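Local coordinates for putative cell invasion protein with MAC/Perforin domain (Bacteroides thetaiotaomicron VPI-5482, PDB 3KK7) that is of unproven function but belongs to the membrane-attack complex/perforin family, and so may insert into or act on membranes, at residues 59-64 with 74-79; 184-189 with 484-489; 345-350 with 357-362. One frame throughout, in Å; residues are numbered along the deposited sequence.

Contact 1 of 3, residues 59-64 with 74-79; sequences SYAVEN and NAKYPV
Residues 59-60 and 75-76 run antiparallel, with Tyr60 and Ala75 as a non-hydrogen-bonded pair whose CA atoms lie 4.6 Å apart. On one flank of that pair Lys76 N donates to Ser59 O, and on the other Ala61 N donates to Asn74 O at 2.8 Å. Beyond Lys76 the chain turns a corner, yet Ser59 still holds it: Ser59 N gives a nearly straight bond to Tyr77 O, and Ser59 OG, turned between its own N and carbonyl carbon (chi1 62°), accepts from Tyr77 N at 3.1 Å and is also hydrogen-bonded to Tyr208 O. The ring of Tyr60 carries Asn74 CB over one face, 3.8 Å from the centroid, a CH-pi contact. The Asn74 amide stands almost perpendicular to that ring and sends ND2 to Tyr60 OH at 3.0 Å, the hydroxyl lying in the amide plane; Gly70 N also bonds this OH, while Thr66 N bonds Asn74 OD1. A phenylalanine in place of Tyr60 would probably leave Asn74 ND2 and Gly70 N without their shared hydroxyl. In the MACPF domain, strand 58-60 pairs with strand 211-218, Tyr60 and Ala75 both touch Leu213, and helix 201-208 meets Tyr77 and Val79.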
loop_
_atom_site.group_PDB
_atom_site.type_symbol
_atom_site.label_atom_id
_atom_site.label_comp_id
_atom_site.label_asym_id
_atom_site.label_seq_id
_atom_site.Cartn_x
_atom_site.Cartn_y
_atom_site.Cartn_z
ATOM N N SER A 59 -0.117 9.381 3.159
ATOM C CA SER A 59 0.456 8.061 3.099
ATOM C C SER A 59 1.354 7.856 4.325
ATOM O O SER A 59 1.859 8.816 4.941
ATOM C CB SER A 59 1.257 7.912 1.821
ATOM O OG SER A 59 2.312 8.860 1.834
ATOM N N TYR A 60 1.541 6.590 4.658
ATOM C CA TYR A 60 2.308 6.181 5.791
ATOM C C TYR A 60 3.283 5.076 5.359
ATOM O O TYR A 60 2.881 4.122 4.673
ATOM C CB TYR A 60 1.367 5.698 6.895
ATOM C CG TYR A 60 2.110 5.290 8.128
ATOM C CD1 TYR A 60 2.585 3.988 8.290
ATOM C CD2 TYR A 60 2.380 6.212 9.122
ATOM C CE1 TYR A 60 3.307 3.617 9.430
ATOM C CE2 TYR A 60 3.083 5.849 10.260
ATOM C CZ TYR A 60 3.549 4.559 10.406
ATOM O OH TYR A 60 4.250 4.252 11.535
ATOM N N ALA A 61 4.548 5.199 5.774
ATOM C CA ALA A 61 5.622 4.281 5.336
ATOM C C ALA A 61 5.980 3.226 6.369
ATOM O O ALA A 61 6.434 3.544 7.469
ATOM C CB ALA A 61 6.870 5.077 4.989
ATOM N N VAL A 62 5.786 1.969 6.010
ATOM C CA VAL A 62 6.093 0.870 6.924
ATOM C C VAL A 62 7.512 0.376 6.624
ATOM O O VAL A 62 8.419 0.597 7.415
ATOM C CB VAL A 62 5.060 -0.306 6.817
ATOM C CG1 VAL A 62 5.486 -1.505 7.687
ATOM C CG2 VAL A 62 3.641 0.153 7.197
ATOM N N GLU A 63 7.692 -0.242 5.453
ATOM C CA GLU A 63 8.966 -0.862 5.065
ATOM C C GLU A 63 10.143 0.075 5.110
ATOM O O GLU A 63 11.224 -0.309 5.531
ATOM C CB GLU A 63 8.883 -1.423 3.637
ATOM C CG GLU A 63 10.072 -2.313 3.230
ATOM C CD GLU A 63 9.847 -3.026 1.891
ATOM O OE1 GLU A 63 9.066 -2.560 1.043
ATOM O OE2 GLU A 63 10.446 -4.088 1.685
ATOM N N ASN A 64 9.951 1.293 4.639
ATOM C CA ASN A 64 11.039 2.250 4.549
ATOM C C ASN A 64 10.943 3.357 5.577
ATOM O O ASN A 64 11.456 4.439 5.366
ATOM C CB ASN A 64 11.043 2.859 3.145
ATOM C CG ASN A 64 11.373 1.830 2.055
ATOM O OD1 ASN A 64 10.935 1.976 0.904
ATOM N ND2 ASN A 64 12.151 0.794 2.406
ATOM N N ASN A 74 7.059 8.876 9.637
ATOM C CA ASN A 74 6.644 7.935 8.611
ATOM C C ASN A 74 5.476 8.446 7.766
ATOM O O ASN A 74 5.071 7.783 6.804
ATOM C CB ASN A 74 6.259 6.594 9.241
ATOM C CG ASN A 74 7.405 5.944 10.000
ATOM O OD1 ASN A 74 8.579 6.150 9.688
ATOM N ND2 ASN A 74 7.063 5.157 11.016
ATOM N N ALA A 75 4.901 9.587 8.152
ATOM C CA ALA A 75 3.889 10.249 7.327
ATOM C C ALA A 75 4.614 10.843 6.131
ATOM O O ALA A 75 5.574 11.579 6.312
ATOM C CB ALA A 75 3.200 11.343 8.120
ATOM N N LYS A 76 4.193 10.524 4.913
ATOM C CA LYS A 76 4.955 10.974 3.749
ATOM C C LYS A 76 4.286 12.074 2.932
ATOM O O LYS A 76 4.635 13.234 3.095
ATOM C CB LYS A 76 5.337 9.777 2.877
ATOM C CG LYS A 76 6.339 8.791 3.525
ATOM C CD LYS A 76 7.773 9.356 3.705
ATOM C CE LYS A 76 8.612 8.390 4.537
ATOM N NZ LYS A 76 9.573 9.083 5.440
ATOM N N TYR A 77 3.350 11.732 2.050
ATOM C CA TYR A 77 2.689 12.720 1.211
ATOM C C TYR A 77 1.178 12.584 1.218
ATOM O O TYR A 77 0.615 11.525 1.546
ATOM C CB TYR A 77 3.153 12.611 -0.232
ATOM C CG TYR A 77 4.641 12.650 -0.418
ATOM C CD1 TYR A 77 5.335 13.858 -0.415
ATOM C CD2 TYR A 77 5.363 11.466 -0.623
ATOM C CE1 TYR A 77 6.696 13.885 -0.602
ATOM C CE2 TYR A 77 6.726 11.480 -0.798
ATOM C CZ TYR A 77 7.390 12.683 -0.788
ATOM O OH TYR A 77 8.755 12.677 -0.956
ATOM N N PRO A 78 0.504 13.659 0.835
ATOM C CA PRO A 78 -0.953 13.577 0.891
ATOM C C PRO A 78 -1.504 12.656 -0.175
ATOM O O PRO A 78 -1.058 12.716 -1.317
ATOM C CB PRO A 78 -1.433 15.019 0.630
ATOM C CG PRO A 78 -0.235 15.877 0.499
ATOM C CD PRO A 78 1.013 15.039 0.722
ATOM N N VAL A 79 -2.458 11.811 0.212
ATOM C CA VAL A 79 -3.241 11.026 -0.733
ATOM C C VAL A 79 -4.620 11.691 -0.903
ATOM O O VAL A 79 -5.071 11.955 -2.031
ATOM C CB VAL A 79 -3.374 9.590 -0.265
ATOM C CG1 VAL A 79 -4.346 8.854 -1.118
ATOM C CG2 VAL A 79 -2.003 8.944 -0.276
#

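Contact 2 of 3, residues 184-189 with 484-489; sequences AADYLD and NANTNI. With EDO (1,2-ethanediol), chain E.
Asp186, in the last part of the helix that begins at 177, meets the 484-489 turn through one carboxylate oxygen, OD1. Asn484 ND2 donates to it at 3.1 Å from above the carboxylate plane, with OD1 itself close to the plane of the Asn484 amide. Asn486 ND2 is modelled implausibly close to the same oxygen, its amide turned 89° from the carboxylate, so the detail of that bond is doubtful. Both amides come from the same loop, and Lys84 NZ bonds Asn486 OD1 and is likely to polarise that amide. The loop is the connection of the beta hairpin formed by strands 480-484 and 489-494 in the D3 domain, pressed against a helix of the MACPF domain. An Asx motif shapes it: Asn484 OD1 accepts from Thr487 N at 3.0 Å, while Asn488 N bonds Asn484 O. Thr487 adds a methyl contact. Its OG1 sits between N and carbonyl carbon (chi1 66°), which leaves CG2 directed at the helix, 3.6 Å from Ala185 O and 4.1 Å from Asp186 CA. Met529 of helix 529-535 packs on Ala185, Asp186 and Asn484.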
loop_
_atom_site.group_PDB
_atom_site.type_symbol
_atom_site.label_atom_id
_atom_site.label_comp_id
_atom_site.label_asym_id
_atom_site.label_seq_id
_atom_site.Cartn_x
_atom_site.Cartn_y
_atom_site.Cartn_z
ATOM N N ALA A 184 -12.171 8.882 -3.533
ATOM C CA ALA A 184 -11.438 8.288 -4.670
ATOM C C ALA A 184 -11.769 8.997 -5.986
ATOM O O ALA A 184 -10.859 9.416 -6.732
ATOM C CB ALA A 184 -11.709 6.779 -4.778
ATOM N N ALA A 185 -13.068 9.157 -6.227
ATOM C CA ALA A 185 -13.629 9.824 -7.414
ATOM C C ALA A 185 -13.192 11.274 -7.640
ATOM O O ALA A 185 -12.923 11.669 -8.792
ATOM C CB ALA A 185 -15.197 9.772 -7.332
ATOM N N ASP A 186 -13.133 12.055 -6.560
ATOM C CA ASP A 186 -13.024 13.516 -6.674
ATOM C C ASP A 186 -12.062 14.258 -5.729
ATOM O O ASP A 186 -11.770 15.393 -5.980
ATOM C CB ASP A 186 -14.432 14.115 -6.502
ATOM C CG ASP A 186 -15.266 14.066 -7.784
ATOM O OD1 ASP A 186 -14.902 14.786 -8.734
ATOM O OD2 ASP A 186 -16.289 13.344 -7.851
ATOM N N TYR A 187 -11.546 13.634 -4.671
ATOM C CA TYR A 187 -10.776 14.365 -3.667
ATOM C C TYR A 187 -9.320 13.899 -3.446
ATOM O O TYR A 187 -8.698 14.213 -2.416
ATOM C CB TYR A 187 -11.574 14.382 -2.359
ATOM C CG TYR A 187 -12.871 15.132 -2.542
ATOM C CD1 TYR A 187 -12.906 16.526 -2.447
ATOM C CD2 TYR A 187 -14.047 14.468 -2.889
ATOM C CE1 TYR A 187 -14.059 17.240 -2.669
ATOM C CE2 TYR A 187 -15.221 15.189 -3.109
ATOM C CZ TYR A 187 -15.210 16.582 -2.987
ATOM O OH TYR A 187 -16.364 17.308 -3.159
ATOM N N LEU A 188 -8.758 13.204 -4.435
ATOM C CA LEU A 188 -7.374 12.788 -4.354
ATOM C C LEU A 188 -6.411 13.936 -4.665
ATOM O O LEU A 188 -6.695 14.825 -5.463
ATOM C CB LEU A 188 -7.103 11.600 -5.278
ATOM C CG LEU A 188 -7.865 10.311 -4.951
ATOM C CD1 LEU A 188 -7.625 9.280 -6.091
ATOM C CD2 LEU A 188 -7.456 9.764 -3.553
ATOM N N ASP A 189 -5.267 13.917 -3.985
ATOM C CA ASP A 189 -4.231 14.895 -4.207
ATOM C C ASP A 189 -3.748 14.716 -5.644
ATOM O O ASP A 189 -3.588 13.573 -6.109
ATOM C CB ASP A 189 -3.108 14.673 -3.193
ATOM C CG ASP A 189 -1.861 15.444 -3.523
ATOM O OD1 ASP A 189 -1.718 16.566 -3.030
ATOM O OD2 ASP A 189 -1.044 14.923 -4.308
ATOM N N ASN A 484 -13.285 14.064 -15.848
ATOM C CA ASN A 484 -13.509 14.589 -14.500
ATOM C C ASN A 484 -12.661 15.851 -14.326
ATOM O O ASN A 484 -11.446 15.824 -14.478
ATOM C CB ASN A 484 -13.140 13.533 -13.452
ATOM C CG ASN A 484 -13.425 13.980 -12.034
ATOM O OD1 ASN A 484 -12.912 15.003 -11.578
ATOM N ND2 ASN A 484 -14.234 13.208 -11.318
ATOM N N ALA A 485 -13.317 16.958 -14.014
ATOM C CA ALA A 485 -12.647 18.246 -13.927
ATOM C C ALA A 485 -11.773 18.354 -12.694
ATOM O O ALA A 485 -10.738 18.990 -12.741
ATOM C CB ALA A 485 -13.668 19.376 -13.937
ATOM N N ASN A 486 -12.191 17.764 -11.579
ATOM C CA ASN A 486 -11.367 17.824 -10.367
ATOM C C ASN A 486 -10.032 17.120 -10.567
ATOM O O ASN A 486 -9.014 17.591 -10.093
ATOM C CB ASN A 486 -12.036 17.149 -9.152
ATOM C CG ASN A 486 -13.259 17.879 -8.667
ATOM O OD1 ASN A 486 -13.200 19.057 -8.312
ATOM N ND2 ASN A 486 -14.386 17.170 -8.625
ATOM N N THR A 487 -10.060 15.972 -11.227
ATOM C CA THR A 487 -8.911 15.085 -11.241
ATOM C C THR A 487 -8.216 14.998 -12.597
ATOM O O THR A 487 -7.120 14.484 -12.676
ATOM C CB THR A 487 -9.364 13.691 -10.845
ATOM O OG1 THR A 487 -10.240 13.185 -11.857
ATOM C CG2 THR A 487 -10.112 13.730 -9.544
ATOM N N ASN A 488 -8.866 15.496 -13.649
ATOM C CA ASN A 488 -8.369 15.413 -15.025
ATOM C C ASN A 488 -8.172 13.994 -15.537
ATOM O O ASN A 488 -7.256 13.713 -16.288
ATOM C CB ASN A 488 -7.126 16.298 -15.231
ATOM C CG ASN A 488 -7.504 17.772 -15.452
ATOM O OD1 ASN A 488 -8.333 18.074 -16.317
ATOM N ND2 ASN A 488 -6.917 18.683 -14.670
ATOM N N ILE A 489 -9.066 13.105 -15.142
ATOM C CA ILE A 489 -9.050 11.741 -15.642
ATOM C C ILE A 489 -10.126 11.621 -16.703
ATOM O O ILE A 489 -11.232 12.166 -16.557
ATOM C CB ILE A 489 -9.280 10.711 -14.516
ATOM C CG1 ILE A 489 -8.168 10.858 -13.462
ATOM C CG2 ILE A 489 -9.324 9.300 -15.082
ATOM C CD1 ILE A 489 -8.329 9.988 -12.256
HETATM C C1 EDO E . -18.486 15.561 -5.297
HETATM O O1 EDO E . -18.294 15.963 -3.936
HETATM C C2 EDO E . -19.434 14.370 -5.345
HETATM O O2 EDO E . -20.802 14.792 -5.224
#

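Contact 3 of 3, residues 345-350 with 357-362; sequences PISDFI and QRYNDT
Tyr359 lays one face of its ring against the 3-10 turn 346-348, in the compact strand-turn-helix connection of the MACPF domain that leads from strand 343-345 into helix 353-363. Its CG is anti to the backbone N (chi1 163°), carrying the ring off the helix toward the turn. Ile346 crosses the tyrosine side chain at about a right angle and sets CB over the face, 4.2 Å from the ring centroid, as a CH-pi contact. The backbone N of Ser347 lies over the same ring, 3.8 Å above its plane and offset toward the rim. Near the hydroxyl end Pro345 CB touches Tyr359 CE2 at 3.5 Å, so three successive residues follow the ring. The phenol oxygen is hydrogen-bonded to Glu210 O, which helps fix the ring's position, and Met201 and Met205 of helix 201-208 also touch the tyrosine. One helix residue further on, Asn360, with CG beside its own backbone N (chi1 -78°), swings its amide back to the turn. There Ser347 OG, itself 3.5 Å from Tyr359 CD2, accepts from Asn360 ND2 in a weak, bent bond at 3.3 Å, with an N-H...O angle of 134°.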
loop_
_atom_site.group_PDB
_atom_site.type_symbol
_atom_site.label_atom_id
_atom_site.label_comp_id
_atom_site.label_asym_id
_atom_site.label_seq_id
_atom_site.Cartn_x
_atom_site.Cartn_y
_atom_site.Cartn_z
ATOM N N PRO A 345 -5.587 0.523 3.420
ATOM C CA PRO A 345 -4.814 0.303 2.238
ATOM C C PRO A 345 -5.034 1.390 1.210
ATOM O O PRO A 345 -6.136 1.898 1.089
ATOM C CB PRO A 345 -5.404 -0.998 1.688
ATOM C CG PRO A 345 -6.798 -0.998 2.136
ATOM C CD PRO A 345 -6.697 -0.437 3.520
ATOM N N ILE A 346 -4.001 1.709 0.446
ATOM C CA ILE A 346 -4.119 2.663 -0.672
ATOM C C ILE A 346 -5.224 2.225 -1.616
ATOM O O ILE A 346 -5.903 3.056 -2.209
ATOM C CB ILE A 346 -2.769 2.806 -1.431
ATOM C CG1 ILE A 346 -1.747 3.475 -0.519
ATOM C CG2 ILE A 346 -2.883 3.646 -2.677
ATOM C CD1 ILE A 346 -0.352 3.437 -1.062
ATOM N N SER A 347 -5.437 0.918 -1.732
ATOM C CA SER A 347 -6.468 0.402 -2.651
ATOM C C SER A 347 -7.876 0.872 -2.312
ATOM O O SER A 347 -8.730 0.954 -3.197
ATOM C CB SER A 347 -6.427 -1.117 -2.758
ATOM O OG SER A 347 -6.562 -1.713 -1.505
ATOM N N ASP A 348 -8.127 1.198 -1.050
ATOM C CA ASP A 348 -9.418 1.791 -0.677
ATOM C C ASP A 348 -9.631 3.199 -1.190
ATOM O O ASP A 348 -10.752 3.658 -1.184
ATOM C CB ASP A 348 -9.630 1.756 0.839
ATOM C CG ASP A 348 -10.151 0.410 1.312
ATOM O OD1 ASP A 348 -10.666 -0.361 0.465
ATOM O OD2 ASP A 348 -10.054 0.116 2.531
ATOM N N PHE A 349 -8.577 3.873 -1.651
ATOM C CA PHE A 349 -8.674 5.262 -2.116
ATOM C C PHE A 349 -8.635 5.474 -3.623
ATOM O O PHE A 349 -8.501 6.602 -4.075
ATOM C CB PHE A 349 -7.594 6.095 -1.415
ATOM C CG PHE A 349 -7.859 6.224 0.037
ATOM C CD1 PHE A 349 -7.573 5.187 0.887
ATOM C CD2 PHE A 349 -8.496 7.337 0.536
ATOM C CE1 PHE A 349 -7.880 5.277 2.202
ATOM C CE2 PHE A 349 -8.819 7.422 1.868
ATOM C CZ PHE A 349 -8.513 6.402 2.702
ATOM N N ILE A 350 -8.781 4.395 -4.391
ATOM C CA ILE A 350 -8.751 4.453 -5.854
ATOM C C ILE A 350 -9.890 3.640 -6.421
ATOM O O ILE A 350 -10.370 2.708 -5.779
ATOM C CB ILE A 350 -7.382 3.999 -6.429
ATOM C CG1 ILE A 350 -6.998 2.606 -5.956
ATOM C CG2 ILE A 350 -6.275 4.946 -6.010
ATOM C CD1 ILE A 350 -5.660 2.184 -6.466
ATOM N N GLN A 357 -6.114 -4.249 -7.290
ATOM C CA GLN A 357 -5.566 -5.593 -7.250
ATOM C C GLN A 357 -4.033 -5.601 -7.251
ATOM O O GLN A 357 -3.407 -6.325 -6.481
ATOM C CB GLN A 357 -6.118 -6.380 -8.440
ATOM C CG GLN A 357 -5.856 -7.901 -8.440
ATOM C CD GLN A 357 -6.308 -8.553 -7.157
ATOM O OE1 GLN A 357 -7.273 -8.095 -6.528
ATOM N NE2 GLN A 357 -5.608 -9.620 -6.742
ATOM N N ARG A 358 -3.422 -4.766 -8.083
ATOM C CA ARG A 358 -1.964 -4.698 -8.162
ATOM C C ARG A 358 -1.309 -4.211 -6.868
ATOM O O ARG A 358 -0.267 -4.734 -6.492
ATOM C CB ARG A 358 -1.516 -3.843 -9.352
ATOM C CG ARG A 358 -0.022 -3.877 -9.571
ATOM C CD ARG A 358 0.411 -3.458 -10.954
ATOM N NE ARG A 358 0.009 -4.456 -11.942
ATOM C CZ ARG A 358 0.633 -5.609 -12.174
ATOM N NH1 ARG A 358 1.726 -5.924 -11.518
ATOM N NH2 ARG A 358 0.160 -6.455 -13.090
ATOM N N TYR A 359 -1.910 -3.195 -6.234
ATOM C CA TYR A 359 -1.518 -2.738 -4.927
ATOM C C TYR A 359 -1.532 -3.922 -3.965
ATOM O O TYR A 359 -0.534 -4.214 -3.291
ATOM C CB TYR A 359 -2.454 -1.625 -4.380
ATOM C CG TYR A 359 -2.298 -1.449 -2.868
ATOM C CD1 TYR A 359 -1.246 -0.716 -2.337
ATOM C CD2 TYR A 359 -3.152 -2.075 -1.980
ATOM C CE1 TYR A 359 -1.067 -0.596 -0.952
ATOM C CE2 TYR A 359 -2.989 -1.949 -0.617
ATOM C CZ TYR A 359 -1.933 -1.217 -0.103
ATOM O OH TYR A 359 -1.769 -1.100 1.285
ATOM N N ASN A 360 -2.661 -4.605 -3.907
ATOM C CA ASN A 360 -2.792 -5.766 -3.024
ATOM C C ASN A 360 -1.804 -6.883 -3.328
ATOM O O ASN A 360 -1.142 -7.430 -2.422
ATOM C CB ASN A 360 -4.233 -6.295 -3.026
ATOM C CG ASN A 360 -5.139 -5.451 -2.162
ATOM O OD1 ASN A 360 -4.942 -5.415 -0.956
ATOM N ND2 ASN A 360 -6.095 -4.741 -2.758
ATOM N N ASP A 361 -1.678 -7.194 -4.595
ATOM C CA ASP A 361 -0.800 -8.273 -4.985
ATOM C C ASP A 361 0.674 -7.888 -4.717
ATOM O O ASP A 361 1.520 -8.745 -4.398
ATOM C CB ASP A 361 -1.007 -8.606 -6.480
ATOM C CG ASP A 361 -2.213 -9.501 -6.755
ATOM O OD1 ASP A 361 -2.765 -10.152 -5.833
ATOM O OD2 ASP A 361 -2.573 -9.584 -7.953
ATOM N N THR A 362 0.992 -6.601 -4.837
ATOM C CA THR A 362 2.377 -6.182 -4.696
ATOM C C THR A 362 2.694 -6.182 -3.214
ATOM O O THR A 362 3.744 -6.664 -2.795
ATOM C CB THR A 362 2.609 -4.822 -5.330
ATOM O OG1 THR A 362 2.267 -4.874 -6.724
ATOM C CG2 THR A 362 4.045 -4.379 -5.165
#

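Contact 1 comes first along the chain and closes before contact 2 opens; contact 3 is nested inside the long loop that contact 2 closes. Their centres lie about 15 to 21 Å apart, yet all three touch. Val79 O of contact 1 probably accepts a hydrogen bond from Asp189 N of contact 2, Val79 CG1 packs on Phe349 CB of contact 3, and Ala184 and Leu188 of contact 2 meet Phe349 O. Contacts 1 and 3 lie within the MACPF domain, and strands 58-60 and 343-345 both pair with strand 211-218. Contact 2 alone reaches outward, joining that domain to D3, so the hairpin of D3 rests on the same connected MACPF framework.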